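Local coordinates for putative uncharacterized protein (Sulfolobus turreted icosahedral virus, PDB 4IL7) that probably builds the pentons of the viral capsid, this chain being its C-terminal domain, a partial jelly roll, at residues L116-S120 / T121-F125. The protein carries 1 engineered substitution. Residues are numbered along the deposited sequence; the frame is centred on the assembly and turned at random.
Sequences LTIGS and TTMTF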
loop_
_atom_site.group_PDB
_atom_site.type_symbol
_atom_site.label_atom_id
_atom_site.label_comp_id
_atom_site.label_asym_id
_atom_site.label_seq_id
_atom_site.Cartn_x
_atom_site.Cartn_y
_atom_site.Cartn_z
ATOM N N LEU A 116 -6.426 -1.405 -5.037
ATOM C CA LEU A 116 -5.802 -2.563 -5.626
ATOM C C LEU A 116 -6.648 -3.162 -6.702
ATOM O O LEU A 116 -7.901 -3.167 -6.564
ATOM C CB LEU A 116 -5.552 -3.660 -4.599
ATOM C CG LEU A 116 -4.780 -3.291 -3.328
ATOM C CD1 LEU A 116 -4.557 -4.477 -2.418
ATOM C CD2 LEU A 116 -3.443 -2.659 -3.632
ATOM N N THR A 117 -6.085 -3.742 -7.731
ATOM C CA THR A 117 -6.826 -4.439 -8.756
ATOM C C THR A 117 -6.235 -5.795 -8.989
ATOM O O THR A 117 -5.016 -5.930 -9.059
ATOM C CB THR A 117 -6.914 -3.599 -10.022
ATOM O OG1 THR A 117 -5.644 -3.564 -10.717
ATOM C CG2 THR A 117 -7.392 -2.261 -9.810
ATOM N N ILE A 118 -7.059 -6.822 -9.137
ATOM C CA ILE A 118 -6.591 -8.157 -9.451
ATOM C C ILE A 118 -7.587 -8.677 -10.463
ATOM O O ILE A 118 -8.805 -8.764 -10.200
ATOM C CB ILE A 118 -6.465 -9.057 -8.197
ATOM C CG1 ILE A 118 -6.072 -10.482 -8.564
ATOM C CG2 ILE A 118 -7.709 -9.109 -7.319
ATOM C CD1 ILE A 118 -4.698 -10.624 -9.213
ATOM N N GLY A 119 -7.153 -9.004 -11.658
ATOM C CA GLY A 119 -8.055 -9.485 -12.683
ATOM C C GLY A 119 -9.146 -8.455 -12.938
ATOM O O GLY A 119 -8.892 -7.312 -13.204
ATOM N N SER A 120 -10.392 -8.877 -12.772
ATOM C CA SER A 120 -11.560 -8.064 -12.987
ATOM C C SER A 120 -12.131 -7.442 -11.700
ATOM O O SER A 120 -13.177 -6.833 -11.742
ATOM C CB SER A 120 -12.597 -8.893 -13.741
ATOM O OG SER A 120 -12.858 -10.119 -13.073
ATOM N N THR A 121 -11.399 -7.529 -10.599
ATOM C CA THR A 121 -11.796 -6.987 -9.317
ATOM C C THR A 121 -11.000 -5.788 -8.899
ATOM O O THR A 121 -9.762 -5.796 -8.992
ATOM C CB THR A 121 -11.597 -8.065 -8.285
ATOM O OG1 THR A 121 -12.455 -9.189 -8.630
ATOM C CG2 THR A 121 -12.005 -7.637 -6.878
ATOM N N THR A 122 -11.679 -4.742 -8.458
ATOM C CA THR A 122 -11.072 -3.583 -7.844
ATOM C C THR A 122 -11.468 -3.549 -6.382
ATOM O O THR A 122 -12.525 -4.012 -6.044
ATOM C CB THR A 122 -11.488 -2.310 -8.543
ATOM O OG1 THR A 122 -11.118 -2.343 -9.901
ATOM C CG2 THR A 122 -10.856 -1.139 -7.912
ATOM N N MET A 123 -10.551 -3.236 -5.504
ATOM C CA MET A 123 -10.733 -3.106 -4.060
ATOM C C MET A 123 -10.207 -1.788 -3.589
ATOM O O MET A 123 -9.184 -1.321 -4.028
ATOM C CB MET A 123 -10.028 -4.240 -3.323
ATOM C CG MET A 123 -10.494 -5.605 -3.843
ATOM S SD MET A 123 -9.466 -6.932 -3.426
ATOM C CE MET A 123 -8.043 -6.737 -4.510
ATOM N N THR A 124 -10.909 -1.184 -2.643
ATOM C CA THR A 124 -10.509 0.053 -1.979
ATOM C C THR A 124 -10.418 -0.178 -0.480
ATOM O O THR A 124 -11.365 -0.704 0.113
ATOM C CB THR A 124 -11.419 1.207 -2.294
ATOM O OG1 THR A 124 -11.475 1.376 -3.735
ATOM C CG2 THR A 124 -11.012 2.490 -1.668
ATOM N N PHE A 125 -9.292 0.208 0.106
ATOM C CA PHE A 125 -9.038 -0.020 1.543
ATOM C C PHE A 125 -8.701 1.294 2.245
ATOM O O PHE A 125 -7.917 2.100 1.782
ATOM C CB PHE A 125 -7.852 -0.968 1.739
ATOM C CG PHE A 125 -8.070 -2.304 1.147
ATOM C CD1 PHE A 125 -7.689 -2.575 -0.169
ATOM C CD2 PHE A 125 -8.671 -3.326 1.867
ATOM C CE1 PHE A 125 -7.882 -3.797 -0.733
ATOM C CE2 PHE A 125 -8.859 -4.598 1.289
ATOM C CZ PHE A 125 -8.457 -4.779 -0.011
HETATM O O HOH W 1 -12.426 -3.856 -11.727
#
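The carbonyl O of T121 is held from across the hairpin by one N-H bond, I118 N donating to it at 2.9 Å, and by a weaker CA-H...O contact from T117 CA, 3.2 Å from the same O. T121 N answers with a bond to I118 O, which closes a tight two-residue type II' turn. G119 takes the positive phi (58°) that this turn asks of its first corner, and S120 fills the second. One step further in, L116 and M123 exchange a second pair of backbone bonds, and L116 O also receives T122 CA-H. On the face carrying L116, I118, T121, M123 and F125 the contacts are mostly apolar. M123 has two conformers; in one of them the chain bends at chi3 (-75°), bringing its terminal CE back over the partner strand, 3.7 Å from I118 CG2 and 4.0 Å from L116 CB, so these contacts are doubtful as a fixed feature. With CG anti to its carbonyl carbon (chi1 -53°), L116 brings its branch up to F125, and CD1 comes 3.8 Å from F125 CE1, meeting the ring obliquely while the two side chains cross at about a right angle. On the other face T117 and T122 lie side by side, T117 CG2 being 3.7 Å from T122 OG1. That hydroxyl also meets a water at 2.7 Å, which donates a hydrogen bond to S120 O and so ties the turn to the first residues of the returning strand. This two-residue beta hairpin joins strands 110-118 and 121-128 at the edge of one of the two four-stranded antiparallel sheets of the partial jelly roll: T117 pairs onward with Q141 by backbone bonding, strand 121-128 is outermost within the chain, and L116 and F125 both touch I134 of strand 130-136 in the other sheet.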